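Local coordinates for dally-like protein (Drosophila melanogaster, PDB 3ODN) that probably serves as a cell-surface heparan sulfate proteoglycan of the glypican family, whose helical core domain, the part described here, is linked to hedgehog signalling, at residues R72-L77 and E209-V214; E163-C168 and N313-G318; Q202-A207 and M271-V276. The protein carries 2 engineered substitutions. All coordinates share one frame; numbering follows the deposited sequence.

Interaction 1: R72-L77 and E209-V214; sequences RMSGIL and EVAKKV
Two long helices of the glypican core bundle, 48-106 and 182-214, run almost antiparallel here and meet through Met73, Ser74, Ala211 and Lys212. The short axes of 72-77 and 209-214 approach to 8.8 Å at 163° between their directions, and Ser74 CA lies 5.9 Å from Ala211 CA. The small side chains permit this: Ser74 CB faces Ala211 CB at 4.1 Å, methylene against methyl. Met73 reaches the same methyl with its terminal CE. Its CG is anti to the backbone N (chi1 -178°), and a bend at chi3 (66°) brings CE to 3.7 Å from Ala211 CB. Ser74 OG passes Lys212 CG at 4.0 Å, a plain van der Waals contact, while its hydrogen bond goes to the carbonyl oxygen of Ser208, one residue before 209-214; this gives the buried hydroxyl a polar partner on the opposing helix. The aliphatic root of Lys212 thus borders the contact. Trp266 of helix 260-281 packs on both Met73 and Leu77, and Tyr415 and Phe418 also touch Met73. Close packing through serine and alanine, with larger side chains filling in alongside, is characteristic of an antiparallel pair within an all-alpha helical bundle.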
# COMPACT_ATOMS: atom_id res chain seq x y z
N ARG A 72 15.06 -5.50 9.69
CA ARG A 72 15.19 -6.08 8.34
C ARG A 72 13.87 -6.04 7.55
O ARG A 72 13.89 -5.64 6.38
CB ARG A 72 15.83 -7.48 8.33
CG ARG A 72 17.27 -7.50 8.89
CD ARG A 72 18.18 -8.64 8.42
NE ARG A 72 17.47 -9.84 7.97
CZ ARG A 72 17.02 -10.81 8.77
NH1 ARG A 72 17.20 -10.73 10.08
NH2 ARG A 72 16.38 -11.85 8.26
N MET A 73 12.72 -6.41 8.19
CA MET A 73 11.39 -6.40 7.58
C MET A 73 10.98 -4.97 7.21
O MET A 73 10.49 -4.74 6.10
CB MET A 73 10.33 -7.05 8.49
CG MET A 73 8.95 -7.09 7.84
SD MET A 73 7.52 -7.25 8.93
CE MET A 73 7.60 -5.71 9.78
N SER A 74 11.17 -4.02 8.16
CA SER A 74 10.87 -2.60 8.00
C SER A 74 11.75 -2.01 6.89
O SER A 74 11.29 -1.16 6.13
CB SER A 74 11.07 -1.86 9.32
OG SER A 74 11.01 -0.45 9.20
N GLY A 75 12.99 -2.51 6.77
CA GLY A 75 13.93 -2.11 5.73
C GLY A 75 13.48 -2.52 4.34
O GLY A 75 13.45 -1.69 3.43
N ILE A 76 13.12 -3.82 4.17
CA ILE A 76 12.64 -4.36 2.88
C ILE A 76 11.36 -3.65 2.42
O ILE A 76 11.25 -3.28 1.25
CB ILE A 76 12.55 -5.91 2.88
CG1 ILE A 76 13.96 -6.53 2.82
CG2 ILE A 76 11.64 -6.42 1.72
CD1 ILE A 76 14.06 -8.08 2.96
N LEU A 77 10.43 -3.42 3.35
CA LEU A 77 9.16 -2.76 3.07
C LEU A 77 9.32 -1.29 2.66
O LEU A 77 8.68 -0.86 1.71
CB LEU A 77 8.20 -2.90 4.26
CG LEU A 77 7.64 -4.31 4.54
CD1 LEU A 77 6.69 -4.26 5.68
CD2 LEU A 77 6.90 -4.88 3.32
N GLU A 209 7.28 2.18 8.60
CA GLU A 209 7.42 3.22 9.61
C GLU A 209 6.89 2.74 10.95
O GLU A 209 7.61 2.81 11.94
CB GLU A 209 6.65 4.48 9.19
CG GLU A 209 7.35 5.40 8.20
CD GLU A 209 6.49 6.55 7.69
OE1 GLU A 209 5.30 6.63 8.07
OE2 GLU A 209 7.01 7.38 6.91
N VAL A 210 5.63 2.27 10.99
CA VAL A 210 4.96 1.79 12.20
C VAL A 210 5.70 0.59 12.83
O VAL A 210 5.74 0.49 14.07
CB VAL A 210 3.45 1.59 11.94
CG1 VAL A 210 2.79 0.74 13.00
CG2 VAL A 210 2.74 2.93 11.86
N ALA A 211 6.32 -0.28 11.99
CA ALA A 211 7.11 -1.43 12.45
C ALA A 211 8.35 -0.90 13.20
O ALA A 211 8.70 -1.45 14.25
CB ALA A 211 7.53 -2.31 11.28
N LYS A 212 8.94 0.21 12.69
CA LYS A 212 10.10 0.86 13.30
C LYS A 212 9.78 1.43 14.70
O LYS A 212 10.67 1.45 15.55
CB LYS A 212 10.71 1.93 12.38
CG LYS A 212 12.23 1.82 12.24
CD LYS A 212 12.79 2.88 11.30
CE LYS A 212 14.29 3.01 11.42
NZ LYS A 212 14.82 4.09 10.54
N LYS A 213 8.51 1.85 14.95
CA LYS A 213 8.12 2.38 16.27
C LYS A 213 7.83 1.30 17.34
O LYS A 213 7.75 1.61 18.53
CB LYS A 213 7.06 3.49 16.18
CG LYS A 213 7.70 4.87 16.24
CD LYS A 213 6.83 5.97 15.66
CE LYS A 213 7.57 7.29 15.65
NZ LYS A 213 6.73 8.41 15.15
N VAL A 214 7.74 0.02 16.91
CA VAL A 214 7.50 -1.10 17.82
C VAL A 214 8.81 -1.37 18.60
O VAL A 214 8.74 -1.76 19.76
CB VAL A 214 6.93 -2.37 17.11
CG1 VAL A 214 6.51 -3.43 18.12
CG2 VAL A 214 5.75 -2.01 16.21

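Interaction 2: E163-C168 and N313-G318; sequences ENYMRC and NRVFQG
Tyr165 swings its CG anti to the backbone N (chi1 -162°), which carries the ring across toward helix 308-318, while Phe316, with CG anti to its own carbonyl carbon (chi1 -74°), turns its ring back toward the tyrosine although its CB starts out away from it. The two side chains cross at about a right angle. It is the phenol oxygen that touches: Tyr165 OH comes to 3.2 Å from Phe316 CD1 and to 3.6 Å from Phe316 CE1, an approach oblique to the phenylalanine ring. Val315 CG1 lies 4.0 Å from the same Tyr165 OH and 4.3 Å from Tyr165 CE2, so the end of the tyrosine meets both residues. Its hydroxyl is hydrogen-bonded to the carbonyl oxygen of Gly320, two residues beyond Gly318. Nearby, Cys168 SG packs at 4.2 Å against Gly318 C and is joined by a disulfide to Cys319, a covalent tie between the two chain regions beside the aromatic contact. Away from the contact, within 163-168, Arg167 NH2 donates to Asn164 OD1 at 2.8 Å, from above the carbonyl plane. The axes of 163-168 and 313-318 stay 10.9 Å apart and make an angle of 117°, with Tyr148 and Phe152 of helix 136-155 packing against Val315, and Tyr159 meeting the Phe316 ring edge-to-face.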
# COMPACT_ATOMS: atom_id res chain seq x y z
N GLU A 163 -18.66 35.05 -25.31
CA GLU A 163 -18.65 34.38 -24.01
C GLU A 163 -20.00 33.72 -23.67
O GLU A 163 -20.02 32.61 -23.13
CB GLU A 163 -18.22 35.36 -22.90
CG GLU A 163 -17.57 34.67 -21.71
CD GLU A 163 -17.31 35.51 -20.47
OE1 GLU A 163 -17.00 36.72 -20.61
OE2 GLU A 163 -17.38 34.94 -19.35
N ASN A 164 -21.12 34.40 -23.99
CA ASN A 164 -22.48 33.91 -23.73
C ASN A 164 -22.80 32.68 -24.57
O ASN A 164 -23.45 31.76 -24.06
CB ASN A 164 -23.53 35.00 -23.96
CG ASN A 164 -23.33 36.24 -23.12
OD1 ASN A 164 -23.32 36.20 -21.88
ND2 ASN A 164 -23.18 37.39 -23.78
N TYR A 165 -22.33 32.65 -25.85
CA TYR A 165 -22.55 31.50 -26.73
C TYR A 165 -21.79 30.26 -26.23
O TYR A 165 -22.41 29.22 -26.05
CB TYR A 165 -22.22 31.80 -28.21
CG TYR A 165 -22.85 30.80 -29.16
CD1 TYR A 165 -24.07 31.07 -29.78
CD2 TYR A 165 -22.25 29.57 -29.42
CE1 TYR A 165 -24.67 30.14 -30.64
CE2 TYR A 165 -22.85 28.63 -30.25
CZ TYR A 165 -24.06 28.91 -30.86
OH TYR A 165 -24.65 28.00 -31.69
N MET A 166 -20.46 30.39 -26.00
CA MET A 166 -19.60 29.30 -25.54
C MET A 166 -19.99 28.69 -24.19
O MET A 166 -19.75 27.50 -23.99
CB MET A 166 -18.11 29.67 -25.61
CG MET A 166 -17.58 29.83 -27.06
SD MET A 166 -18.11 28.58 -28.28
CE MET A 166 -17.21 27.14 -27.71
N ARG A 167 -20.67 29.47 -23.31
CA ARG A 167 -21.18 29.01 -22.02
C ARG A 167 -22.33 28.02 -22.23
O ARG A 167 -22.43 27.04 -21.49
CB ARG A 167 -21.65 30.20 -21.16
CG ARG A 167 -20.63 30.63 -20.10
CD ARG A 167 -21.18 31.70 -19.18
NE ARG A 167 -20.82 33.05 -19.63
CZ ARG A 167 -21.69 34.01 -19.93
NH1 ARG A 167 -22.99 33.79 -19.82
NH2 ARG A 167 -21.26 35.20 -20.33
N CYS A 168 -23.18 28.28 -23.26
CA CYS A 168 -24.32 27.43 -23.66
C CYS A 168 -23.81 26.09 -24.19
O CYS A 168 -24.39 25.04 -23.91
CB CYS A 168 -25.19 28.15 -24.69
SG CYS A 168 -26.42 27.10 -25.52
N ASN A 313 -24.78 20.79 -35.62
CA ASN A 313 -26.22 20.83 -35.85
C ASN A 313 -26.99 20.75 -34.52
O ASN A 313 -27.93 21.53 -34.32
CB ASN A 313 -26.66 19.68 -36.79
CG ASN A 313 -26.05 19.69 -38.17
OD1 ASN A 313 -25.97 20.72 -38.85
ND2 ASN A 313 -25.65 18.52 -38.64
N ARG A 314 -26.57 19.84 -33.61
CA ARG A 314 -27.17 19.65 -32.28
C ARG A 314 -26.92 20.86 -31.37
O ARG A 314 -27.77 21.16 -30.52
CB ARG A 314 -26.64 18.38 -31.62
CG ARG A 314 -26.93 17.08 -32.37
CD ARG A 314 -25.91 16.03 -31.97
NE ARG A 314 -26.00 14.80 -32.76
CZ ARG A 314 -25.18 13.77 -32.63
NH1 ARG A 314 -24.19 13.82 -31.74
NH2 ARG A 314 -25.34 12.69 -33.37
N VAL A 315 -25.77 21.54 -31.54
CA VAL A 315 -25.40 22.74 -30.78
C VAL A 315 -26.27 23.89 -31.26
O VAL A 315 -26.85 24.60 -30.43
CB VAL A 315 -23.88 23.08 -30.88
CG1 VAL A 315 -23.56 24.42 -30.21
CG2 VAL A 315 -23.02 21.96 -30.29
N PHE A 316 -26.37 24.06 -32.59
CA PHE A 316 -27.13 25.13 -33.26
C PHE A 316 -28.63 25.18 -32.89
O PHE A 316 -29.21 26.27 -32.84
CB PHE A 316 -26.87 25.15 -34.78
CG PHE A 316 -25.52 25.69 -35.27
CD1 PHE A 316 -24.58 26.18 -34.37
CD2 PHE A 316 -25.21 25.70 -36.62
CE1 PHE A 316 -23.34 26.67 -34.81
CE2 PHE A 316 -23.98 26.20 -37.07
CZ PHE A 316 -23.06 26.69 -36.16
N GLN A 317 -29.24 24.02 -32.59
CA GLN A 317 -30.63 23.89 -32.14
C GLN A 317 -30.76 24.40 -30.68
O GLN A 317 -31.75 25.05 -30.34
CB GLN A 317 -31.09 22.42 -32.21
CG GLN A 317 -31.37 21.91 -33.61
CD GLN A 317 -31.60 20.42 -33.64
OE1 GLN A 317 -32.57 19.90 -33.07
NE2 GLN A 317 -30.73 19.71 -34.34
N GLY A 318 -29.73 24.11 -29.86
CA GLY A 318 -29.64 24.49 -28.46
C GLY A 318 -29.45 25.97 -28.20
O GLY A 318 -30.20 26.56 -27.42

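Interaction 3: Q202-A207 and M271-V276; sequences QALTTA and MAMDKV
Met273 points its CB toward helix 182-214, and from there its chain folds twice before it ends against Leu204. CG stands anti to the carbonyl carbon (chi1 -85°), beside the backbone N, and the bend at chi2 (-69°) brings the sulfur to the side chain of Ala203, with Met273 SD to Ala203 CB at 3.8 Å. A further bend at chi3 then turns the terminal methyl to Leu204, where Met273 CE rests 3.6 Å from Leu204 CG; the two side chains cross at about a right angle, and the methyl touches the branch point of the leucine. The methionine side chain thus spans the separation between 202-207 and 271-276, where the nearest alpha carbons, Ala203 CA and Met273 CA, are 7.9 Å apart. This is the interior of the elongated helical bundle of the glypican core, close to the centre of the chain, and all three touching residues are buried and apolar. Leu492 of helix 479-496 packs on both Ala203 and Met273, and helix 400-414 adds Val412 against Met273 and Ile408 against Leu204. Leu204 also touches Leu77 and Ala81 of helix 48-106. One turn beyond Ala203, Thr206 OG1 donates to the carbonyl oxygen of Ala203 at 3.2 Å, standing well out of the plane of that carbonyl, a bond within helix 182-214 itself.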
# COMPACT_ATOMS: atom_id res chain seq x y z
N GLN A 202 1.95 4.44 -0.20
CA GLN A 202 1.77 5.10 1.10
C GLN A 202 1.67 4.08 2.22
O GLN A 202 2.41 4.18 3.18
CB GLN A 202 0.50 5.98 1.11
CG GLN A 202 0.67 7.36 0.51
CD GLN A 202 -0.45 8.26 0.98
OE1 GLN A 202 -1.54 8.29 0.40
NE2 GLN A 202 -0.21 8.98 2.07
N ALA A 203 0.77 3.08 2.09
CA ALA A 203 0.53 2.01 3.07
C ALA A 203 1.77 1.18 3.36
O ALA A 203 1.94 0.73 4.50
CB ALA A 203 -0.60 1.12 2.60
N LEU A 204 2.63 0.98 2.35
CA LEU A 204 3.90 0.26 2.42
C LEU A 204 4.90 1.07 3.25
O LEU A 204 5.68 0.49 4.00
CB LEU A 204 4.46 0.16 1.00
CG LEU A 204 4.48 -1.18 0.30
CD1 LEU A 204 4.71 -0.98 -1.20
CD2 LEU A 204 5.49 -2.14 0.93
N THR A 205 4.90 2.42 3.06
CA THR A 205 5.75 3.38 3.76
C THR A 205 5.37 3.39 5.25
O THR A 205 6.22 3.13 6.09
CB THR A 205 5.72 4.74 3.01
OG1 THR A 205 6.32 4.57 1.73
CG2 THR A 205 6.47 5.86 3.72
N THR A 206 4.08 3.61 5.55
CA THR A 206 3.54 3.64 6.92
C THR A 206 3.64 2.28 7.62
O THR A 206 3.60 2.27 8.83
CB THR A 206 2.11 4.19 6.95
OG1 THR A 206 1.27 3.32 6.20
CG2 THR A 206 2.01 5.61 6.42
N ALA A 207 3.71 1.15 6.88
CA ALA A 207 3.84 -0.17 7.51
C ALA A 207 5.26 -0.27 8.04
O ALA A 207 5.47 -0.57 9.22
CB ALA A 207 3.58 -1.28 6.50
N MET A 271 -3.90 -8.61 4.23
CA MET A 271 -5.10 -8.99 3.49
C MET A 271 -5.65 -7.86 2.61
O MET A 271 -6.12 -8.13 1.51
CB MET A 271 -6.17 -9.52 4.44
CG MET A 271 -5.75 -10.80 5.10
SD MET A 271 -7.08 -11.73 5.88
CE MET A 271 -7.62 -10.57 7.19
N ALA A 272 -5.59 -6.60 3.11
CA ALA A 272 -6.04 -5.41 2.38
C ALA A 272 -4.99 -5.03 1.33
O ALA A 272 -5.37 -4.63 0.22
CB ALA A 272 -6.30 -4.25 3.34
N MET A 273 -3.68 -5.16 1.68
CA MET A 273 -2.57 -4.90 0.74
C MET A 273 -2.63 -5.89 -0.41
O MET A 273 -2.34 -5.51 -1.55
CB MET A 273 -1.17 -5.03 1.43
CG MET A 273 -0.72 -3.78 2.11
SD MET A 273 -0.31 -2.38 1.04
CE MET A 273 1.29 -2.89 0.47
N ASP A 274 -3.00 -7.16 -0.12
CA ASP A 274 -3.14 -8.18 -1.17
C ASP A 274 -4.31 -7.94 -2.13
O ASP A 274 -4.22 -8.31 -3.30
CB ASP A 274 -3.23 -9.58 -0.58
CG ASP A 274 -2.76 -10.60 -1.59
OD1 ASP A 274 -1.53 -10.67 -1.83
OD2 ASP A 274 -3.62 -11.27 -2.21
N LYS A 275 -5.41 -7.35 -1.64
CA LYS A 275 -6.57 -7.07 -2.47
C LYS A 275 -6.28 -5.89 -3.40
O LYS A 275 -6.62 -5.94 -4.57
CB LYS A 275 -7.85 -6.91 -1.63
CG LYS A 275 -9.13 -6.56 -2.42
CD LYS A 275 -9.61 -7.62 -3.44
CE LYS A 275 -9.86 -8.99 -2.85
NZ LYS A 275 -10.62 -9.86 -3.77
N VAL A 276 -5.58 -4.87 -2.89
CA VAL A 276 -5.13 -3.70 -3.65
C VAL A 276 -4.12 -4.11 -4.75
O VAL A 276 -4.30 -3.68 -5.88
CB VAL A 276 -4.63 -2.55 -2.71
CG1 VAL A 276 -4.00 -1.40 -3.47
CG2 VAL A 276 -5.77 -2.03 -1.84

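How the interactions relate
Interactions 1 and 3 share helix 182-214, which meets helix 48-106 in the first and helix 260-281 in the third. Their centres are 13 Å apart, and they touch directly where Leu77 O lies 3.5 Å from Leu204 CD2. Both are buried, but interaction 1 has a lysine at its margin and a serine whose hydroxyl binds the neighbouring helix, whereas interaction 3 is wholly apolar. Interaction 2 is a surface contact whose centre is about 59 Å from that of interaction 1 and about 48 Å from that of interaction 3. There a tyrosine hydroxyl set against a phenylalanine, with a backbone hydrogen bond of its own, lies near a disulfide, and interaction 3 is nested within the loop it closes.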